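Local coordinates for protein choline kinase (Streptococcus pneumoniae, PDB 4R78) that probably transfers a phosphate group from ATP to choline and has a protein kinase-like fold, here with AMP bound, at residues K155-I160 against S171-V176; M220-W225 against H257-I262; A229-S234 against Q239-F244. All coordinates share one frame; numbering follows the deposited sequence.

In the fold
Contact 1 comes first along the chain: residues 155-160, at the end of helix 149-159, are joined to 171-176 of helix 169-177, closing a short excursion of ten residues at the surface. The chain then passes the later AMP-pocket residues, Glu200 to Asp214, before contact 2 opens at 220-225. Its partner, 257-262, starts the long helix 257-280, and the 31 residues between them form the loop in which contact 3 is nested. There, helices 223-233 and 238-248 turn back on each other. Contacts 2 and 3 share helix 223-233 and touch through His257 and Glu242 and through Ile260 and Phe231, whereas contact 1 stands about 20 Å, centre to centre, from contact 2.

Contact 1 (K155-I160 against S171-V176); sequences KYESLI and SVRNAV
OE2 of Glu157 is held by two partners: Arg173 NE donates to it at 2.7 Å, and the hydroxyl of Tyr169, just before the second segment, is hydrogen-bonded to it as well. The other carboxylate oxygen is held too, since Arg173 NH2 reaches Glu157 OE1 at 2.9 Å. The arginine therefore meets the acid side-on, with NE and one terminal nitrogen each serving a different oxygen on its syn lone pair. The two flat groups lie 8° from coplanar and both bonds are nearly straight, a geometry that fixes the rotation of both ends and lets charge attraction add to the hydrogen bonding. Long side chains are needed here, because the CA atoms of Glu157 and Arg173 are 11.0 Å apart. With CG of Arg173 opposite the backbone N (chi1 -172°), the extended run to NE carries the guanidinium across much of this gap, and Glu157, also extended beyond CG, covers the rest. This is a surface salt bridge between helix 149-159 and helix 169-177. Beneath it the same helices face the interior through aromatic and aliphatic residues: Tyr156 and Val176 pack on helix 257-280, and Val172 on helix 288-303.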
loop_
_atom_site.group_PDB
_atom_site.type_symbol
_atom_site.label_atom_id
_atom_site.label_comp_id
_atom_site.label_asym_id
_atom_site.label_seq_id
_atom_site.Cartn_x
_atom_site.Cartn_y
_atom_site.Cartn_z
ATOM N N LYS A 155 -3.285 13.326 -10.145
ATOM C CA LYS A 155 -4.585 12.757 -9.789
ATOM C C LYS A 155 -5.084 13.298 -8.449
ATOM O O LYS A 155 -6.237 13.709 -8.334
ATOM C CB LYS A 155 -4.540 11.228 -9.767
ATOM C CG LYS A 155 -4.407 10.587 -11.135
ATOM C CD LYS A 155 -4.598 9.081 -11.042
ATOM C CE LYS A 155 -4.724 8.450 -12.419
ATOM N NZ LYS A 155 -4.761 6.959 -12.335
ATOM N N TYR A 156 -4.206 13.306 -7.446
ATOM C CA TYR A 156 -4.553 13.866 -6.138
ATOM C C TYR A 156 -4.821 15.368 -6.214
ATOM O O TYR A 156 -5.748 15.868 -5.579
ATOM C CB TYR A 156 -3.482 13.546 -5.086
ATOM C CG TYR A 156 -3.527 12.110 -4.622
ATOM C CD1 TYR A 156 -4.554 11.659 -3.790
ATOM C CD2 TYR A 156 -2.558 11.193 -5.024
ATOM C CE1 TYR A 156 -4.611 10.335 -3.368
ATOM C CE2 TYR A 156 -2.602 9.867 -4.603
ATOM C CZ TYR A 156 -3.633 9.446 -3.775
ATOM O OH TYR A 156 -3.688 8.133 -3.363
ATOM N N GLU A 157 -4.017 16.080 -7.000
ATOM C CA GLU A 157 -4.198 17.520 -7.175
ATOM C C GLU A 157 -5.569 17.859 -7.751
ATOM O O GLU A 157 -6.176 18.864 -7.373
ATOM C CB GLU A 157 -3.091 18.106 -8.051
ATOM C CG GLU A 157 -1.739 18.162 -7.358
ATOM C CD GLU A 157 -0.650 18.729 -8.237
ATOM O OE1 GLU A 157 -0.671 18.487 -9.462
ATOM O OE2 GLU A 157 0.244 19.410 -7.694
ATOM N N SER A 158 -6.054 17.011 -8.653
ATOM C CA SER A 158 -7.382 17.179 -9.233
ATOM C C SER A 158 -8.492 16.952 -8.205
ATOM O O SER A 158 -9.488 17.678 -8.184
ATOM C CB SER A 158 -7.565 16.236 -10.424
ATOM O OG SER A 158 -8.841 16.419 -11.024
ATOM N N LEU A 159 -8.308 15.950 -7.351
ATOM C CA LEU A 159 -9.325 15.576 -6.367
ATOM C C LEU A 159 -9.399 16.520 -5.168
ATOM O O LEU A 159 -10.470 16.698 -4.582
ATOM C CB LEU A 159 -9.114 14.131 -5.899
ATOM C CG LEU A 159 -9.445 13.064 -6.949
ATOM C CD1 LEU A 159 -8.710 11.768 -6.662
ATOM C CD2 LEU A 159 -10.949 12.832 -7.049
ATOM N N ILE A 160 -8.262 17.112 -4.804
ATOM C CA ILE A 160 -8.194 18.037 -3.670
ATOM C C ILE A 160 -8.893 19.359 -4.004
ATOM O O ILE A 160 -8.586 19.997 -5.007
ATOM C CB ILE A 160 -6.728 18.279 -3.215
ATOM C CG1 ILE A 160 -6.135 16.991 -2.625
ATOM C CG2 ILE A 160 -6.647 19.424 -2.204
ATOM C CD1 ILE A 160 -4.610 16.981 -2.568
ATOM N N SER A 171 7.590 25.633 -5.509
ATOM C CA SER A 171 9.012 25.282 -5.538
ATOM C C SER A 171 9.271 23.801 -5.243
ATOM O O SER A 171 10.120 23.175 -5.875
ATOM C CB SER A 171 9.812 26.159 -4.577
ATOM O OG SER A 171 9.889 27.493 -5.056
ATOM N N VAL A 172 8.542 23.242 -4.281
ATOM C CA VAL A 172 8.693 21.824 -3.955
ATOM C C VAL A 172 8.205 20.949 -5.116
ATOM O O VAL A 172 8.904 20.029 -5.545
ATOM C CB VAL A 172 7.985 21.472 -2.619
ATOM C CG1 VAL A 172 7.990 19.967 -2.374
ATOM C CG2 VAL A 172 8.668 22.194 -1.454
ATOM N N ARG A 173 7.018 21.273 -5.630
ATOM C CA ARG A 173 6.413 20.556 -6.752
ATOM C C ARG A 173 7.358 20.499 -7.952
ATOM O O ARG A 173 7.614 19.426 -8.500
ATOM C CB ARG A 173 5.097 21.228 -7.146
ATOM C CG ARG A 173 4.278 20.473 -8.168
ATOM C CD ARG A 173 3.067 21.285 -8.580
ATOM N NE ARG A 173 2.136 20.481 -9.371
ATOM C CZ ARG A 173 2.145 20.399 -10.696
ATOM N NH1 ARG A 173 3.037 21.084 -11.404
ATOM N NH2 ARG A 173 1.257 19.629 -11.315
ATOM N N ASN A 174 7.888 21.653 -8.347
ATOM C CA ASN A 174 8.790 21.710 -9.493
ATOM C C ASN A 174 10.065 20.898 -9.276
ATOM O O ASN A 174 10.560 20.246 -10.199
ATOM C CB ASN A 174 9.119 23.158 -9.868
ATOM C CG ASN A 174 7.902 23.935 -10.356
ATOM O OD1 ASN A 174 7.820 25.144 -10.169
ATOM N ND2 ASN A 174 6.955 23.243 -10.984
ATOM N N ALA A 175 10.595 20.931 -8.057
ATOM C CA ALA A 175 11.769 20.126 -7.719
ATOM C C ALA A 175 11.457 18.630 -7.801
ATOM O O ALA A 175 12.265 17.850 -8.297
ATOM C CB ALA A 175 12.305 20.497 -6.340
ATOM N N VAL A 176 10.277 18.239 -7.320
ATOM C CA VAL A 176 9.836 16.845 -7.410
ATOM C C VAL A 176 9.681 16.413 -8.875
ATOM O O VAL A 176 10.195 15.363 -9.272
ATOM C CB VAL A 176 8.538 16.603 -6.604
ATOM C CG1 VAL A 176 7.971 15.208 -6.886
ATOM C CG2 VAL A 176 8.805 16.768 -5.118
#

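Contact 2 (M220-W225 against H257-I262); sequences MNDPMW and HEKIAI
At the carboxylate of Asp222, NZ of Lys259 approaches OD2 at 2.7 Å on its syn side, 18° out of the carboxylate plane, and OD1 uses its anti lone pair to accept from the backbone N of Met224 (2.9 Å, 160°). A second flat group, the Trp225 ring, carries Asn221 ND2 over one face, toward the rim, while its NE1 is hydrogen-bonded to Ile195 O. Asp222 is thus the N-cap of helix 223-233, satisfying an amide of the first turn and at the same time forming a buried salt bridge to the first turn of helix 257-280. An aspartate suits both tasks, being short enough to fold back on its own helix and having a second oxygen to spare. Lys259 reaches it through a chain extended beyond CG, which crosses the acid at about a right angle. Its ammonium is shared with Asp189 OD2 and Gly187 O, and Asp222 OD2 also accepts from Asp189 N, a network that probably stabilises the charged forms of these buried groups. Beside the polar link the backbones come close, with CA of Met224 and CA of Ile260 5.3 Å apart. Met224 CB lies 3.7 Å from Lys259 CB; the bend at chi2 (-52°) then turns the sulfur to Ile260, where Met224 SD meets Ile260 CG1 at 3.7 Å. Tyr248 of helix 238-248 and Tyr263 also touch Met224, and Leu245 packs against Ile260.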
loop_
_atom_site.group_PDB
_atom_site.type_symbol
_atom_site.label_atom_id
_atom_site.label_comp_id
_atom_site.label_asym_id
_atom_site.label_seq_id
_atom_site.Cartn_x
_atom_site.Cartn_y
_atom_site.Cartn_z
ATOM N N MET A 220 2.444 -2.402 -12.144
ATOM C CA MET A 220 3.764 -2.511 -12.755
ATOM C C MET A 220 4.547 -1.232 -12.478
ATOM O O MET A 220 4.059 -0.121 -12.724
ATOM C CB MET A 220 3.661 -2.770 -14.259
ATOM C CG MET A 220 2.868 -4.020 -14.617
ATOM S SD MET A 220 3.571 -5.526 -13.932
ATOM C CE MET A 220 4.919 -5.803 -15.087
ATOM N N ASN A 221 5.761 -1.397 -11.956
ATOM C CA ASN A 221 6.602 -0.274 -11.533
ATOM C C ASN A 221 8.061 -0.712 -11.431
ATOM O O ASN A 221 8.387 -1.884 -11.639
ATOM C CB ASN A 221 6.108 0.267 -10.182
ATOM C CG ASN A 221 6.524 1.714 -9.921
ATOM O OD1 ASN A 221 7.151 2.366 -10.752
ATOM N ND2 ASN A 221 6.162 2.219 -8.748
ATOM N N ASP A 222 8.943 0.235 -11.128
ATOM C CA ASP A 222 10.326 -0.096 -10.835
ATOM C C ASP A 222 10.395 -0.711 -9.434
ATOM O O ASP A 222 9.873 -0.128 -8.486
ATOM C CB ASP A 222 11.200 1.157 -10.921
ATOM C CG ASP A 222 12.674 0.829 -10.950
ATOM O OD1 ASP A 222 13.191 0.329 -9.929
ATOM O OD2 ASP A 222 13.312 1.065 -11.998
ATOM N N PRO A 223 11.024 -1.896 -9.296
ATOM C CA PRO A 223 11.107 -2.515 -7.970
ATOM C C PRO A 223 11.738 -1.647 -6.878
ATOM O O PRO A 223 11.449 -1.858 -5.695
ATOM C CB PRO A 223 11.960 -3.758 -8.223
ATOM C CG PRO A 223 11.607 -4.138 -9.602
ATOM C CD PRO A 223 11.505 -2.820 -10.342
ATOM N N MET A 224 12.568 -0.676 -7.258
ATOM C CA MET A 224 13.161 0.212 -6.261
ATOM C C MET A 224 12.116 1.072 -5.543
ATOM O O MET A 224 12.366 1.563 -4.447
ATOM C CB MET A 224 14.293 1.062 -6.851
ATOM C CG MET A 224 15.546 0.275 -7.253
ATOM S SD MET A 224 16.222 -0.795 -5.957
ATOM C CE MET A 224 15.551 -2.385 -6.444
ATOM N N TRP A 225 10.934 1.222 -6.146
ATOM C CA TRP A 225 9.811 1.856 -5.451
ATOM C C TRP A 225 9.453 1.049 -4.202
ATOM O O TRP A 225 9.283 1.606 -3.113
ATOM C CB TRP A 225 8.590 1.973 -6.371
ATOM C CG TRP A 225 7.352 2.447 -5.659
ATOM C CD1 TRP A 225 6.537 1.700 -4.852
ATOM C CD2 TRP A 225 6.790 3.766 -5.686
ATOM N NE1 TRP A 225 5.509 2.471 -4.372
ATOM C CE2 TRP A 225 5.636 3.743 -4.865
ATOM C CE3 TRP A 225 7.152 4.967 -6.312
ATOM C CZ2 TRP A 225 4.834 4.870 -4.663
ATOM C CZ3 TRP A 225 6.349 6.093 -6.111
ATOM C CH2 TRP A 225 5.208 6.033 -5.287
ATOM N N HIS A 257 20.744 2.424 -5.537
ATOM C CA HIS A 257 20.613 3.303 -4.375
ATOM C C HIS A 257 19.996 4.649 -4.742
ATOM O O HIS A 257 19.198 5.186 -3.978
ATOM C CB HIS A 257 21.966 3.512 -3.687
ATOM C CG HIS A 257 22.446 2.318 -2.923
ATOM N ND1 HIS A 257 23.035 1.231 -3.531
ATOM C CD2 HIS A 257 22.430 2.045 -1.596
ATOM C CE1 HIS A 257 23.363 0.339 -2.613
ATOM N NE2 HIS A 257 23.005 0.807 -1.432
ATOM N N GLU A 258 20.356 5.185 -5.909
ATOM C CA GLU A 258 19.817 6.475 -6.336
ATOM C C GLU A 258 18.314 6.417 -6.588
ATOM O O GLU A 258 17.585 7.329 -6.193
ATOM C CB GLU A 258 20.550 7.034 -7.562
ATOM C CG GLU A 258 20.156 8.481 -7.857
ATOM C CD GLU A 258 20.879 9.103 -9.036
ATOM O OE1 GLU A 258 21.759 8.450 -9.635
ATOM O OE2 GLU A 258 20.560 10.268 -9.357
ATOM N N LYS A 259 17.850 5.344 -7.227
ATOM C CA LYS A 259 16.416 5.170 -7.465
ATOM C C LYS A 259 15.656 5.090 -6.143
ATOM O O LYS A 259 14.596 5.688 -6.005
ATOM C CB LYS A 259 16.131 3.932 -8.317
ATOM C CG LYS A 259 16.356 4.112 -9.806
ATOM C CD LYS A 259 16.042 2.812 -10.521
ATOM C CE LYS A 259 16.096 2.965 -12.019
ATOM N NZ LYS A 259 15.915 1.632 -12.671
ATOM N N ILE A 260 16.205 4.356 -5.177
ATOM C CA ILE A 260 15.599 4.279 -3.853
ATOM C C ILE A 260 15.436 5.681 -3.255
ATOM O O ILE A 260 14.361 6.025 -2.761
ATOM C CB ILE A 260 16.396 3.342 -2.912
ATOM C CG1 ILE A 260 16.276 1.894 -3.398
ATOM C CG2 ILE A 260 15.899 3.455 -1.463
ATOM C CD1 ILE A 260 17.250 0.934 -2.736
ATOM N N ALA A 261 16.494 6.487 -3.320
ATOM C CA ALA A 261 16.458 7.841 -2.772
ATOM C C ALA A 261 15.381 8.693 -3.452
ATOM O O ALA A 261 14.641 9.423 -2.788
ATOM C CB ALA A 261 17.831 8.500 -2.896
ATOM N N ILE A 262 15.292 8.582 -4.776
ATOM C CA ILE A 262 14.299 9.320 -5.555
ATOM C C ILE A 262 12.871 8.886 -5.216
ATOM O O ILE A 262 11.995 9.730 -5.011
ATOM C CB ILE A 262 14.579 9.216 -7.078
ATOM C CG1 ILE A 262 15.867 9.977 -7.419
ATOM C CG2 ILE A 262 13.398 9.751 -7.887
ATOM C CD1 ILE A 262 16.439 9.705 -8.805
#

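Contact 3 (A229-S234 against Q239-F244); sequences ALFLES and QEEETF
Leu230 places its CD2 methyl over one face of the Phe244 ring, 3.7 Å from the centroid and 20° off the normal, a CH-pi contact. Phe231 makes a similar contact with Glu241, whose CG methylene lies over a face of its ring at 3.8 Å from the centroid. The two phenylalanines then meet each other, Phe231 CE1 approaching Phe244 CD2 to 3.7 Å, with planes 86° apart but in an oblique pose. With CG opposite the backbone N in both Leu230 and Phe244, these side chains reach into the same interface and cross at about a right angle. Glu241 is suited to its place at the border of this apolar patch: its methylenes cover the aromatic ring, and its carboxylate, inclined by a small angle to that ring, continues to OE2, which lies 3.4 Å from Phe231 CB. The charge of OE2 is met by a salt bridge to Lys264, whose side chain also touches Phe231. On a wider scale, helices 223-233 and 238-248 form an antiparallel helical hairpin, their local axes 10.9 Å apart at an angle of 157°. That wide spacing fits the bulky leucine and phenylalanine side chains between them. Further out, Phe244 meets Phe126 edge-to-face and packs on Ala130 and Leu133 of helix 126-137, Leu230 also leans on Ile122 of helix 119-122, and Phe231 also touches Ile260 of helix 257-280.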
loop_
_atom_site.group_PDB
_atom_site.type_symbol
_atom_site.label_atom_id
_atom_site.label_comp_id
_atom_site.label_asym_id
_atom_site.label_seq_id
_atom_site.Cartn_x
_atom_site.Cartn_y
_atom_site.Cartn_z
ATOM N N ALA A 229 9.783 2.095 -0.245
ATOM C CA ALA A 229 8.635 2.064 0.658
ATOM C C ALA A 229 8.915 1.255 1.918
ATOM O O ALA A 229 8.644 1.725 3.024
ATOM C CB ALA A 229 7.393 1.543 -0.058
ATOM N N LEU A 230 9.449 0.047 1.752
ATOM C CA LEU A 230 9.814 -0.780 2.902
ATOM C C LEU A 230 10.738 -0.007 3.847
ATOM O O LEU A 230 10.485 0.079 5.052
ATOM C CB LEU A 230 10.491 -2.075 2.444
ATOM C CG LEU A 230 10.841 -3.071 3.552
ATOM C CD1 LEU A 230 9.604 -3.808 4.046
ATOM C CD2 LEU A 230 11.886 -4.050 3.056
ATOM N N PHE A 231 11.783 0.583 3.277
ATOM C CA PHE A 231 12.800 1.295 4.045
ATOM C C PHE A 231 12.217 2.532 4.726
ATOM O O PHE A 231 12.432 2.750 5.920
ATOM C CB PHE A 231 13.967 1.712 3.141
ATOM C CG PHE A 231 14.773 0.567 2.584
ATOM C CD1 PHE A 231 14.554 -0.747 2.986
ATOM C CD2 PHE A 231 15.792 0.823 1.670
ATOM C CE1 PHE A 231 15.322 -1.793 2.473
ATOM C CE2 PHE A 231 16.569 -0.207 1.157
ATOM C CZ PHE A 231 16.336 -1.516 1.554
ATOM N N LEU A 232 11.462 3.329 3.969
ATOM C CA LEU A 232 10.928 4.591 4.479
ATOM C C LEU A 232 9.843 4.386 5.532
ATOM O O LEU A 232 9.848 5.050 6.574
ATOM C CB LEU A 232 10.400 5.463 3.332
ATOM C CG LEU A 232 10.039 6.919 3.642
ATOM C CD1 LEU A 232 11.250 7.681 4.158
ATOM C CD2 LEU A 232 9.460 7.600 2.411
ATOM N N GLU A 233 8.924 3.464 5.259
ATOM C CA GLU A 233 7.785 3.244 6.149
ATOM C C GLU A 233 8.173 2.621 7.490
ATOM O O GLU A 233 7.456 2.788 8.476
ATOM C CB GLU A 233 6.686 2.415 5.464
ATOM C CG GLU A 233 6.088 3.061 4.201
ATOM C CD GLU A 233 5.113 4.205 4.476
ATOM O OE1 GLU A 233 4.979 4.657 5.635
ATOM O OE2 GLU A 233 4.467 4.656 3.507
ATOM N N SER A 234 9.301 1.915 7.530
ATOM C CA SER A 234 9.800 1.338 8.783
ATOM C C SER A 234 11.017 2.076 9.339
ATOM O O SER A 234 11.628 1.623 10.314
ATOM C CB SER A 234 10.120 -0.147 8.612
ATOM O OG SER A 234 8.938 -0.919 8.508
ATOM N N GLN A 239 22.398 0.830 8.252
ATOM C CA GLN A 239 22.830 -0.558 8.461
ATOM C C GLN A 239 21.746 -1.544 8.028
ATOM O O GLN A 239 22.037 -2.568 7.410
ATOM C CB GLN A 239 23.205 -0.815 9.927
ATOM C CG GLN A 239 24.445 -0.078 10.420
ATOM C CD GLN A 239 24.168 1.357 10.838
ATOM O OE1 GLN A 239 23.015 1.788 10.936
ATOM N NE2 GLN A 239 25.234 2.108 11.088
ATOM N N GLU A 240 20.497 -1.227 8.360
ATOM C CA GLU A 240 19.368 -2.075 7.994
ATOM C C GLU A 240 19.107 -2.065 6.491
ATOM O O GLU A 240 18.815 -3.110 5.915
ATOM C CB GLU A 240 18.123 -1.675 8.783
ATOM C CG GLU A 240 18.209 -2.116 10.240
ATOM C CD GLU A 240 17.391 -1.267 11.195
ATOM O OE1 GLU A 240 16.712 -0.306 10.768
ATOM O OE2 GLU A 240 17.437 -1.570 12.399
ATOM N N GLU A 241 19.231 -0.896 5.863
ATOM C CA GLU A 241 19.122 -0.806 4.404
ATOM C C GLU A 241 20.183 -1.651 3.703
ATOM O O GLU A 241 19.860 -2.450 2.827
ATOM C CB GLU A 241 19.185 0.644 3.921
ATOM C CG GLU A 241 17.971 1.466 4.330
ATOM C CD GLU A 241 17.868 2.801 3.619
ATOM O OE1 GLU A 241 18.792 3.172 2.863
ATOM O OE2 GLU A 241 16.848 3.483 3.822
ATOM N N GLU A 242 21.441 -1.493 4.108
ATOM C CA GLU A 242 22.544 -2.234 3.494
ATOM C C GLU A 242 22.409 -3.742 3.678
ATOM O O GLU A 242 22.622 -4.512 2.734
ATOM C CB GLU A 242 23.893 -1.731 4.020
ATOM C CG GLU A 242 24.250 -0.337 3.524
ATOM C CD GLU A 242 24.169 -0.213 2.008
ATOM O OE1 GLU A 242 25.044 -0.779 1.315
ATOM O OE2 GLU A 242 23.229 0.452 1.514
ATOM N N THR A 243 22.033 -4.160 4.885
ATOM C CA THR A 243 21.848 -5.574 5.184
ATOM C C THR A 243 20.684 -6.145 4.375
ATOM O O THR A 243 20.808 -7.217 3.787
ATOM C CB THR A 243 21.655 -5.817 6.702
ATOM O OG1 THR A 243 22.806 -5.329 7.405
ATOM C CG2 THR A 243 21.474 -7.295 7.012
ATOM N N PHE A 244 19.565 -5.424 4.329
ATOM C CA PHE A 244 18.427 -5.894 3.553
ATOM C C PHE A 244 18.760 -6.008 2.069
ATOM O O PHE A 244 18.416 -7.003 1.433
ATOM C CB PHE A 244 17.185 -5.023 3.749
ATOM C CG PHE A 244 15.939 -5.645 3.186
ATOM C CD1 PHE A 244 15.127 -6.450 3.987
ATOM C CD2 PHE A 244 15.597 -5.473 1.843
ATOM C CE1 PHE A 244 13.988 -7.057 3.463
ATOM C CE2 PHE A 244 14.455 -6.079 1.312
ATOM C CZ PHE A 244 13.655 -6.865 2.120
#